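Local coordinates for tyrosine-protein phosphatase YwqE (Bacillus subtilis, PDB 3QY7) that removes phosphate from phosphotyrosine residues of proteins, among them YwqD, YwqF and Ssb, as a metal-dependent phosphatase that uses manganese, at residues A[130-138]-A[157-166]; A[76-87]-A[97-108]. One frame throughout, in Å; residues are numbered along the deposited sequence.

Interaction 1 (A[130-138]-A[157-166]); sequences YIPVIAHPE and GAASQITSGS. With FE (Fe (III) ion), chain B.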
loop_
_atom_site.group_PDB
_atom_site.type_symbol
_atom_site.label_atom_id
_atom_site.label_comp_id
_atom_site.label_asym_id
_atom_site.label_seq_id
_atom_site.Cartn_x
_atom_site.Cartn_y
_atom_site.Cartn_z
ATOM N N TYR A 130 -3.393 13.808 -9.249
ATOM C CA TYR A 130 -3.035 12.576 -8.521
ATOM C C TYR A 130 -2.621 12.834 -7.064
ATOM O O TYR A 130 -2.218 13.947 -6.691
ATOM C CB TYR A 130 -1.912 11.837 -9.243
ATOM C CG TYR A 130 -2.333 11.146 -10.529
ATOM C CD1 TYR A 130 -2.906 9.867 -10.495
ATOM C CD2 TYR A 130 -2.156 11.761 -11.777
ATOM C CE1 TYR A 130 -3.295 9.218 -11.655
ATOM C CE2 TYR A 130 -2.548 11.113 -12.957
ATOM C CZ TYR A 130 -3.121 9.849 -12.883
ATOM O OH TYR A 130 -3.513 9.189 -14.034
ATOM N N ILE A 131 -2.734 11.794 -6.242
ATOM C CA ILE A 131 -2.215 11.822 -4.885
ATOM C C ILE A 131 -1.231 10.662 -4.789
ATOM O O ILE A 131 -1.634 9.497 -4.889
ATOM C CB ILE A 131 -3.335 11.715 -3.820
ATOM C CG1 ILE A 131 -4.253 12.943 -3.873
ATOM C CG2 ILE A 131 -2.716 11.610 -2.427
ATOM C CD1 ILE A 131 -5.419 12.918 -2.868
ATOM N N PRO A 132 0.075 10.964 -4.645
ATOM C CA PRO A 132 1.038 9.878 -4.488
ATOM C C PRO A 132 0.929 9.296 -3.086
ATOM O O PRO A 132 0.834 10.053 -2.111
ATOM C CB PRO A 132 2.407 10.563 -4.679
ATOM C CG PRO A 132 2.160 12.007 -4.366
ATOM C CD PRO A 132 0.717 12.291 -4.716
ATOM N N VAL A 133 0.907 7.966 -3.012
ATOM C CA VAL A 133 0.900 7.241 -1.746
ATOM C C VAL A 133 2.220 6.522 -1.613
ATOM O O VAL A 133 2.523 5.608 -2.402
ATOM C CB VAL A 133 -0.245 6.222 -1.685
ATOM C CG1 VAL A 133 -0.262 5.528 -0.295
ATOM C CG2 VAL A 133 -1.591 6.941 -1.909
ATOM N N ILE A 134 2.999 6.933 -0.615
ATOM C CA ILE A 134 4.306 6.323 -0.353
ATOM C C ILE A 134 4.093 4.960 0.290
ATOM O O ILE A 134 3.452 4.873 1.348
ATOM C CB ILE A 134 5.128 7.221 0.600
ATOM C CG1 ILE A 134 5.384 8.576 -0.079
ATOM C CG2 ILE A 134 6.482 6.550 0.956
ATOM C CD1 ILE A 134 5.820 9.681 0.883
ATOM N N ALA A 135 4.637 3.930 -0.347
ATOM C CA ALA A 135 4.577 2.561 0.191
ATOM C C ALA A 135 5.538 2.423 1.372
ATOM O O ALA A 135 6.701 2.821 1.299
ATOM C CB ALA A 135 4.892 1.553 -0.875
ATOM N N HIS A 136 5.008 1.854 2.451
ATOM C CA HIS A 136 5.779 1.460 3.633
ATOM C C HIS A 136 6.954 2.383 3.960
ATOM O O HIS A 136 8.095 1.940 3.942
ATOM C CB HIS A 136 6.245 0.001 3.543
ATOM C CG HIS A 136 6.896 -0.358 2.245
ATOM N ND1 HIS A 136 8.137 0.117 1.870
ATOM C CD2 HIS A 136 6.480 -1.157 1.232
ATOM C CE1 HIS A 136 8.452 -0.380 0.689
ATOM N NE2 HIS A 136 7.468 -1.163 0.283
ATOM N N PRO A 137 6.665 3.646 4.283
ATOM C CA PRO A 137 7.769 4.559 4.586
ATOM C C PRO A 137 8.571 4.099 5.806
ATOM O O PRO A 137 9.771 4.419 5.900
ATOM C CB PRO A 137 7.061 5.896 4.857
ATOM C CG PRO A 137 5.665 5.498 5.283
ATOM C CD PRO A 137 5.357 4.317 4.397
ATOM N N GLU A 138 7.929 3.352 6.713
ATOM C CA GLU A 138 8.609 2.822 7.918
ATOM C C GLU A 138 9.740 1.836 7.595
ATOM O O GLU A 138 10.642 1.617 8.418
ATOM C CB GLU A 138 7.586 2.201 8.897
ATOM C CG GLU A 138 7.125 0.741 8.587
ATOM C CD GLU A 138 6.084 0.606 7.470
ATOM O OE1 GLU A 138 5.535 -0.499 7.347
ATOM O OE2 GLU A 138 5.800 1.569 6.729
ATOM N N GLY A 157 1.835 17.279 0.497
ATOM C CA GLY A 157 0.637 16.706 -0.120
ATOM C C GLY A 157 0.633 15.207 -0.367
ATOM O O GLY A 157 -0.389 14.655 -0.772
ATOM N N ALA A 158 1.755 14.549 -0.093
ATOM C CA ALA A 158 1.850 13.099 -0.259
ATOM C C ALA A 158 1.068 12.431 0.850
ATOM O O ALA A 158 0.919 12.967 1.946
ATOM C CB ALA A 158 3.298 12.652 -0.203
ATOM N N ALA A 159 0.529 11.259 0.532
ATOM C CA ALA A 159 -0.000 10.365 1.566
ATOM C C ALA A 159 0.963 9.209 1.761
ATOM O O ALA A 159 1.859 8.987 0.947
ATOM C CB ALA A 159 -1.382 9.839 1.128
ATOM N N SER A 160 0.778 8.441 2.836
ATOM C CA SER A 160 1.577 7.221 2.983
ATOM C C SER A 160 0.793 6.061 3.603
ATOM O O SER A 160 -0.223 6.267 4.272
ATOM C CB SER A 160 2.894 7.478 3.745
ATOM O OG SER A 160 2.720 7.457 5.145
ATOM N N GLN A 161 1.307 4.867 3.374
ATOM C CA GLN A 161 0.651 3.626 3.782
ATOM C C GLN A 161 1.635 2.780 4.585
ATOM O O GLN A 161 2.705 2.399 4.091
ATOM C CB GLN A 161 0.141 2.890 2.530
ATOM C CG GLN A 161 -0.155 1.397 2.752
ATOM C CD GLN A 161 1.012 0.516 2.379
ATOM O OE1 GLN A 161 1.621 0.682 1.326
ATOM N NE2 GLN A 161 1.302 -0.483 3.227
ATOM N N ILE A 162 1.246 2.498 5.824
ATOM C CA ILE A 162 2.017 1.666 6.731
ATOM C C ILE A 162 1.618 0.207 6.553
ATOM O O ILE A 162 0.502 -0.095 6.123
ATOM C CB ILE A 162 1.847 2.128 8.193
ATOM C CG1 ILE A 162 3.010 1.625 9.054
ATOM C CG2 ILE A 162 0.467 1.755 8.778
ATOM C CD1 ILE A 162 3.582 2.724 9.881
ATOM N N THR A 163 2.535 -0.693 6.877
ATOM C CA THR A 163 2.278 -2.131 6.748
ATOM C C THR A 163 1.667 -2.671 8.031
ATOM O O THR A 163 2.175 -2.384 9.112
ATOM C CB THR A 163 3.590 -2.924 6.493
ATOM O OG1 THR A 163 4.407 -2.229 5.528
ATOM C CG2 THR A 163 3.289 -4.314 5.979
ATOM N N SER A 164 0.589 -3.454 7.912
ATOM C CA SER A 164 -0.041 -4.085 9.078
ATOM C C SER A 164 0.994 -4.848 9.872
ATOM O O SER A 164 1.062 -4.688 11.082
ATOM C CB SER A 164 -1.184 -5.026 8.689
ATOM O OG SER A 164 -2.260 -4.330 8.060
ATOM N N GLY A 165 1.807 -5.644 9.190
ATOM C CA GLY A 165 2.800 -6.460 9.890
ATOM C C GLY A 165 3.778 -5.656 10.730
ATOM O O GLY A 165 4.194 -6.106 11.801
ATOM N N SER A 166 4.158 -4.466 10.261
ATOM C CA SER A 166 5.067 -3.592 11.011
ATOM C C SER A 166 4.497 -3.218 12.364
ATOM O O SER A 166 5.184 -3.324 13.391
ATOM C CB SER A 166 5.376 -2.314 10.222
ATOM O OG SER A 166 6.019 -2.635 9.007
HETATM FE FE FE B . 7.548 -2.575 -1.419
HETATM O O HOH W 1 8.973 -3.711 -0.131
HETATM O O HOH W 2 5.866 -3.514 -0.704
#

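Interaction 2 (A[76-87]-A[97-108]); sequences LPGQEIRIYGEV and LSLNDTKYILIE. With FE (Fe (III) ion), chain B; FE (Fe (III) ion), chain C.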
loop_
_atom_site.group_PDB
_atom_site.type_symbol
_atom_site.label_atom_id
_atom_site.label_comp_id
_atom_site.label_asym_id
_atom_site.label_seq_id
_atom_site.Cartn_x
_atom_site.Cartn_y
_atom_site.Cartn_z
ATOM N N LEU A 76 -9.312 -5.952 -7.227
ATOM C CA LEU A 76 -9.278 -4.836 -8.162
ATOM C C LEU A 76 -7.837 -4.559 -8.634
ATOM O O LEU A 76 -6.866 -4.948 -7.968
ATOM C CB LEU A 76 -9.878 -3.594 -7.503
ATOM C CG LEU A 76 -11.381 -3.749 -7.239
ATOM C CD1 LEU A 76 -11.840 -2.640 -6.330
ATOM C CD2 LEU A 76 -12.161 -3.742 -8.548
ATOM N N PRO A 77 -7.680 -3.892 -9.788
ATOM C CA PRO A 77 -6.342 -3.726 -10.345
ATOM C C PRO A 77 -5.571 -2.535 -9.760
ATOM O O PRO A 77 -6.175 -1.537 -9.354
ATOM C CB PRO A 77 -6.622 -3.518 -11.841
ATOM C CG PRO A 77 -7.922 -2.795 -11.845
ATOM C CD PRO A 77 -8.724 -3.418 -10.718
ATOM N N GLY A 78 -4.237 -2.665 -9.738
ATOM C CA GLY A 78 -3.323 -1.630 -9.277
ATOM C C GLY A 78 -1.899 -2.110 -9.526
ATOM O O GLY A 78 -1.691 -3.143 -10.145
ATOM N N GLN A 79 -0.933 -1.342 -9.029
ATOM C CA GLN A 79 0.488 -1.697 -9.125
ATOM C C GLN A 79 1.228 -1.074 -7.959
ATOM O O GLN A 79 0.839 -0.023 -7.444
ATOM C CB GLN A 79 1.107 -1.123 -10.418
ATOM C CG GLN A 79 0.924 -1.976 -11.647
ATOM C CD GLN A 79 1.527 -1.318 -12.880
ATOM O OE1 GLN A 79 1.598 -0.096 -12.976
ATOM N NE2 GLN A 79 1.954 -2.143 -13.831
ATOM N N GLU A 80 2.314 -1.723 -7.545
ATOM C CA GLU A 80 3.286 -1.066 -6.685
ATOM C C GLU A 80 4.403 -0.597 -7.618
ATOM O O GLU A 80 5.037 -1.408 -8.303
ATOM C CB GLU A 80 3.839 -2.023 -5.617
ATOM C CG GLU A 80 4.890 -1.308 -4.708
ATOM C CD GLU A 80 5.464 -2.185 -3.616
ATOM O OE1 GLU A 80 5.088 -3.349 -3.534
ATOM O OE2 GLU A 80 6.282 -1.679 -2.835
ATOM N N ILE A 81 4.598 0.713 -7.669
ATOM C CA ILE A 81 5.518 1.312 -8.654
ATOM C C ILE A 81 6.778 1.840 -7.969
ATOM O O ILE A 81 6.755 2.861 -7.301
ATOM C CB ILE A 81 4.811 2.451 -9.422
ATOM C CG1 ILE A 81 3.501 1.935 -10.037
ATOM C CG2 ILE A 81 5.765 3.070 -10.482
ATOM C CD1 ILE A 81 2.573 3.032 -10.561
ATOM N N ARG A 82 7.884 1.123 -8.143
ATOM C CA ARG A 82 9.171 1.636 -7.702
ATOM C C ARG A 82 9.432 2.934 -8.452
ATOM O O ARG A 82 9.399 2.955 -9.688
ATOM C CB ARG A 82 10.275 0.623 -7.992
ATOM C CG ARG A 82 11.692 1.135 -7.706
ATOM C CD ARG A 82 11.954 1.221 -6.195
ATOM N NE ARG A 82 11.863 -0.085 -5.545
ATOM C CZ ARG A 82 12.840 -0.989 -5.526
ATOM N NH1 ARG A 82 14.007 -0.729 -6.122
ATOM N NH2 ARG A 82 12.654 -2.151 -4.908
ATOM N N ILE A 83 9.706 3.996 -7.702
ATOM C CA ILE A 83 9.858 5.335 -8.269
ATOM C C ILE A 83 10.894 5.339 -9.389
ATOM O O ILE A 83 11.898 4.643 -9.317
ATOM C CB ILE A 83 10.203 6.372 -7.162
ATOM C CG1 ILE A 83 10.024 7.817 -7.652
ATOM C CG2 ILE A 83 11.587 6.096 -6.544
ATOM C CD1 ILE A 83 10.048 8.855 -6.528
ATOM N N TYR A 84 10.592 6.086 -10.442
ATOM C CA TYR A 84 11.561 6.367 -11.511
ATOM C C TYR A 84 11.175 7.686 -12.147
ATOM O O TYR A 84 10.096 8.211 -11.882
ATOM C CB TYR A 84 11.683 5.212 -12.525
ATOM C CG TYR A 84 10.444 4.906 -13.337
ATOM C CD1 TYR A 84 9.412 4.131 -12.805
ATOM C CD2 TYR A 84 10.314 5.361 -14.647
ATOM C CE1 TYR A 84 8.287 3.834 -13.551
ATOM C CE2 TYR A 84 9.187 5.071 -15.402
ATOM C CZ TYR A 84 8.169 4.305 -14.844
ATOM O OH TYR A 84 7.047 4.005 -15.592
ATOM N N GLY A 85 12.074 8.245 -12.956
ATOM C CA GLY A 85 11.914 9.623 -13.414
ATOM C C GLY A 85 10.695 9.893 -14.279
ATOM O O GLY A 85 10.162 11.001 -14.266
ATOM N N GLU A 86 10.248 8.875 -15.012
ATOM C CA GLU A 86 9.227 9.038 -16.047
ATOM C C GLU A 86 7.834 8.565 -15.613
ATOM O O GLU A 86 6.988 8.274 -16.459
ATOM C CB GLU A 86 9.649 8.303 -17.331
ATOM C CG GLU A 86 10.943 8.813 -17.989
ATOM C CD GLU A 86 12.210 8.385 -17.256
ATOM O OE1 GLU A 86 12.213 7.307 -16.620
ATOM O OE2 GLU A 86 13.214 9.130 -17.321
ATOM N N VAL A 87 7.602 8.487 -14.302
ATOM C CA VAL A 87 6.294 8.061 -13.776
ATOM C C VAL A 87 5.133 8.910 -14.313
ATOM O O VAL A 87 4.112 8.370 -14.736
ATOM C CB VAL A 87 6.269 8.027 -12.225
ATOM C CG1 VAL A 87 4.827 7.988 -11.697
ATOM C CG2 VAL A 87 7.061 6.834 -11.707
ATOM N N LEU A 97 -0.542 1.669 -13.787
ATOM C CA LEU A 97 -1.852 1.658 -13.148
ATOM C C LEU A 97 -1.808 2.434 -11.847
ATOM O O LEU A 97 -0.857 2.299 -11.061
ATOM C CB LEU A 97 -2.280 0.216 -12.827
ATOM C CG LEU A 97 -2.684 -0.734 -13.950
ATOM C CD1 LEU A 97 -2.928 -2.111 -13.403
ATOM C CD2 LEU A 97 -3.955 -0.225 -14.654
ATOM N N SER A 98 -2.826 3.256 -11.619
ATOM C CA SER A 98 -3.060 3.783 -10.291
ATOM C C SER A 98 -3.917 2.765 -9.538
ATOM O O SER A 98 -4.326 1.751 -10.113
ATOM C CB SER A 98 -3.724 5.155 -10.344
ATOM O OG SER A 98 -4.951 5.073 -11.055
ATOM N N LEU A 99 -4.131 3.007 -8.250
ATOM C CA LEU A 99 -4.847 2.048 -7.412
ATOM C C LEU A 99 -6.316 2.060 -7.807
ATOM O O LEU A 99 -6.981 3.071 -7.676
ATOM C CB LEU A 99 -4.654 2.396 -5.920
ATOM C CG LEU A 99 -3.201 2.348 -5.392
ATOM C CD1 LEU A 99 -3.139 2.882 -3.995
ATOM C CD2 LEU A 99 -2.645 0.901 -5.451
ATOM N N ASN A 100 -6.809 0.924 -8.305
ATOM C CA ASN A 100 -8.174 0.826 -8.781
ATOM C C ASN A 100 -8.547 1.945 -9.755
ATOM O O ASN A 100 -9.681 2.432 -9.750
ATOM C CB ASN A 100 -9.168 0.787 -7.601
ATOM C CG ASN A 100 -10.563 0.402 -8.046
ATOM O OD1 ASN A 100 -10.713 -0.403 -8.947
ATOM N ND2 ASN A 100 -11.586 0.990 -7.417
ATOM N N ASP A 101 -7.581 2.370 -10.565
ATOM C CA ASP A 101 -7.818 3.441 -11.553
ATOM C C ASP A 101 -8.267 4.772 -10.934
ATOM O O ASP A 101 -8.868 5.605 -11.613
ATOM C CB ASP A 101 -8.847 2.977 -12.604
ATOM C CG ASP A 101 -8.363 1.808 -13.422
ATOM O OD1 ASP A 101 -9.150 0.842 -13.584
ATOM O OD2 ASP A 101 -7.194 1.822 -13.888
ATOM N N THR A 102 -7.988 4.975 -9.649
ATOM C CA THR A 102 -8.310 6.227 -8.968
ATOM C C THR A 102 -7.157 7.218 -9.066
ATOM O O THR A 102 -6.161 6.955 -9.719
ATOM C CB THR A 102 -8.588 6.002 -7.475
ATOM O OG1 THR A 102 -7.352 5.641 -6.818
ATOM C CG2 THR A 102 -9.653 4.917 -7.282
ATOM N N LYS A 103 -7.297 8.349 -8.377
ATOM C CA LYS A 103 -6.247 9.356 -8.346
ATOM C C LYS A 103 -5.073 8.967 -7.464
ATOM O O LYS A 103 -4.080 9.679 -7.441
ATOM C CB LYS A 103 -6.805 10.688 -7.867
ATOM C CG LYS A 103 -7.077 10.773 -6.377
ATOM C CD LYS A 103 -7.610 12.134 -6.004
ATOM C CE LYS A 103 -9.032 12.294 -6.451
ATOM N NZ LYS A 103 -9.433 13.737 -6.360
ATOM N N TYR A 104 -5.204 7.866 -6.724
ATOM C CA TYR A 104 -4.155 7.434 -5.795
ATOM C C TYR A 104 -3.194 6.480 -6.481
ATOM O O TYR A 104 -3.610 5.511 -7.104
ATOM C CB TYR A 104 -4.786 6.773 -4.566
ATOM C CG TYR A 104 -5.640 7.740 -3.789
ATOM C CD1 TYR A 104 -5.090 8.532 -2.786
ATOM C CD2 TYR A 104 -6.989 7.920 -4.112
ATOM C CE1 TYR A 104 -5.870 9.446 -2.089
ATOM C CE2 TYR A 104 -7.782 8.828 -3.424
ATOM C CZ TYR A 104 -7.217 9.590 -2.417
ATOM O OH TYR A 104 -7.982 10.502 -1.733
ATOM N N ILE A 105 -1.898 6.756 -6.376
ATOM C CA ILE A 105 -0.903 5.946 -7.051
ATOM C C ILE A 105 0.117 5.498 -6.017
ATOM O O ILE A 105 0.552 6.315 -5.195
ATOM C CB ILE A 105 -0.233 6.710 -8.251
ATOM C CG1 ILE A 105 0.844 5.870 -8.933
ATOM C CG2 ILE A 105 0.232 8.108 -7.860
ATOM C CD1 ILE A 105 1.432 6.524 -10.188
ATOM N N LEU A 106 0.448 4.206 -6.035
ATOM C CA LEU A 106 1.341 3.615 -5.021
ATOM C C LEU A 106 2.777 3.641 -5.508
ATOM O O LEU A 106 3.145 2.919 -6.429
ATOM C CB LEU A 106 0.885 2.181 -4.692
ATOM C CG LEU A 106 1.629 1.489 -3.536
ATOM C CD1 LEU A 106 1.402 2.212 -2.219
ATOM C CD2 LEU A 106 1.200 0.037 -3.447
ATOM N N ILE A 107 3.563 4.515 -4.883
ATOM C CA ILE A 107 4.949 4.758 -5.258
ATOM C C ILE A 107 5.844 4.258 -4.135
ATOM O O ILE A 107 5.663 4.647 -2.978
ATOM C CB ILE A 107 5.184 6.274 -5.475
ATOM C CG1 ILE A 107 4.254 6.825 -6.567
ATOM C CG2 ILE A 107 6.668 6.575 -5.805
ATOM C CD1 ILE A 107 4.460 6.234 -7.932
ATOM N N GLU A 108 6.810 3.425 -4.496
ATOM C CA GLU A 108 7.742 2.828 -3.544
ATOM C C GLU A 108 9.132 3.385 -3.791
ATOM O O GLU A 108 9.608 3.359 -4.922
ATOM C CB GLU A 108 7.776 1.315 -3.741
ATOM C CG GLU A 108 8.626 0.565 -2.720
ATOM C CD GLU A 108 9.132 -0.767 -3.232
ATOM O OE1 GLU A 108 9.193 -1.733 -2.440
ATOM O OE2 GLU A 108 9.468 -0.878 -4.428
HETATM FE FE FE B . 7.548 -2.575 -1.419
HETATM FE FE FE C . 4.639 -4.471 -1.750
HETATM O O HOH W 3 -0.539 2.348 -8.138
HETATM O O HOH W 4 10.903 -3.631 -3.412
HETATM O O HOH W 1 8.973 -3.711 -0.131
HETATM O O HOH W 2 5.866 -3.514 -0.704
#

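Interaction 1 (A[130-138]-A[157-166])
Two neighbouring parallel strands of the PHP-type TIM barrel, 131-135 and 159-163, meet here, and the Glu138 bonds at their C-terminal ends lie beside an iron ligand. The ladder runs from Ala159 N to Pro132 O, Ile134 N to Ala159 O and Gln161 N to Ile134 O; the next bond, His136 N to Gln161 O, is weak. Val133, Ala159 and Gln161 share one face of the sheet, where Val133 CG1 packs on Gln161 CB at 3.9 Å. On the other, Ile134 lays CD1 against Ala158 CB, and Phe122 of helix 118-127 touches both. Gln161 turns OE1 to His5, itself an iron ligand, a second-shell bond that probably helps to orient that imidazole.

Beyond the strand, His136 binds one iron through NE2 at 2.2 Å, while its CB rests 3.5 Å from Thr163 OG1. Glu138 folds back across Ile162: CG sits between the backbone N and carbonyl carbon (chi1 82°) and the chain bends again at chi2, bringing CD 3.6 Å from Ile162 CG1. OE2, buried beside Ile162, has no polar partner in the model, whereas OE1 takes three donors where helix 164-168 begins. Thr163 OG1 comes in on the syn side at 2.8 Å, Thr163 N from above the carboxylate plane at 3.0 Å, and Ser166 OG reaches the anti lone pair of Glu138 OE1 at 2.7 Å.

Interaction 2 (A[76-87]-A[97-108])
With CG anti to the backbone N in both Glu80 (chi1 180°) and Glu108 (chi1 -175°), two extended side chains leave the same face of adjacent parallel strands and converge on one iron. The strands, 80-82 and 104-108, belong to a beta-alpha-beta unit of the TIM barrel, joined through helix 87-92. Glu80 bridges the two irons, one carboxylate oxygen to each; its OE2 and Glu108 OE1 lie 2.9 Å apart because they bind the same ion, with their carboxylate planes turned 62° against each other.

Behind the metals, Ile81 N bonds to Leu106 O, Glu108 N to Ile81 O and Ile83 N to Glu108 O. Ile81 CD1 meets Ile105 CD1 at 3.7 Å, and Val87 CG1 closes over the same methyl of Ile105. Before the ladder begins, a water links Gln79 O and Leu97 O to Leu106 N, and the side chain of Gln79 accepts Leu97 N through OE1 at 2.9 Å. At the metal end, a water accepts from Arg82 NH2 and donates to Glu108 OE1. Arg82, bent at chi2 and chi3, brings NE to Glu108 OE2 at 2.8 Å in a salt bridge, nearly straight and in the guanidinium plane, yet from above the carboxylate.

Strands 104-108 and 131-135 are neighbours in the barrel sheet, so interactions 1 and 2 are two strand pairs of one sheet with that pairing between them, their centres about 12 Å apart. There Val133 N meets Ile105 O, and Ile131 N meets Lys103 O, each at 2.8 Å in a probable hydrogen bond. The shared iron joins them more directly: interaction 1 brings His136, interaction 2 Glu80 and Glu108, and His136 NE2 stands 3.3 Å from Glu108 OE1. Two waters also bind it, one shared with the second iron, which Glu80, His5, His7 and Asp194 bind. A phosphate, probably from the crystallisation liquor, lies about 4 Å from the His136 side chain and about 3 Å from that of Glu108.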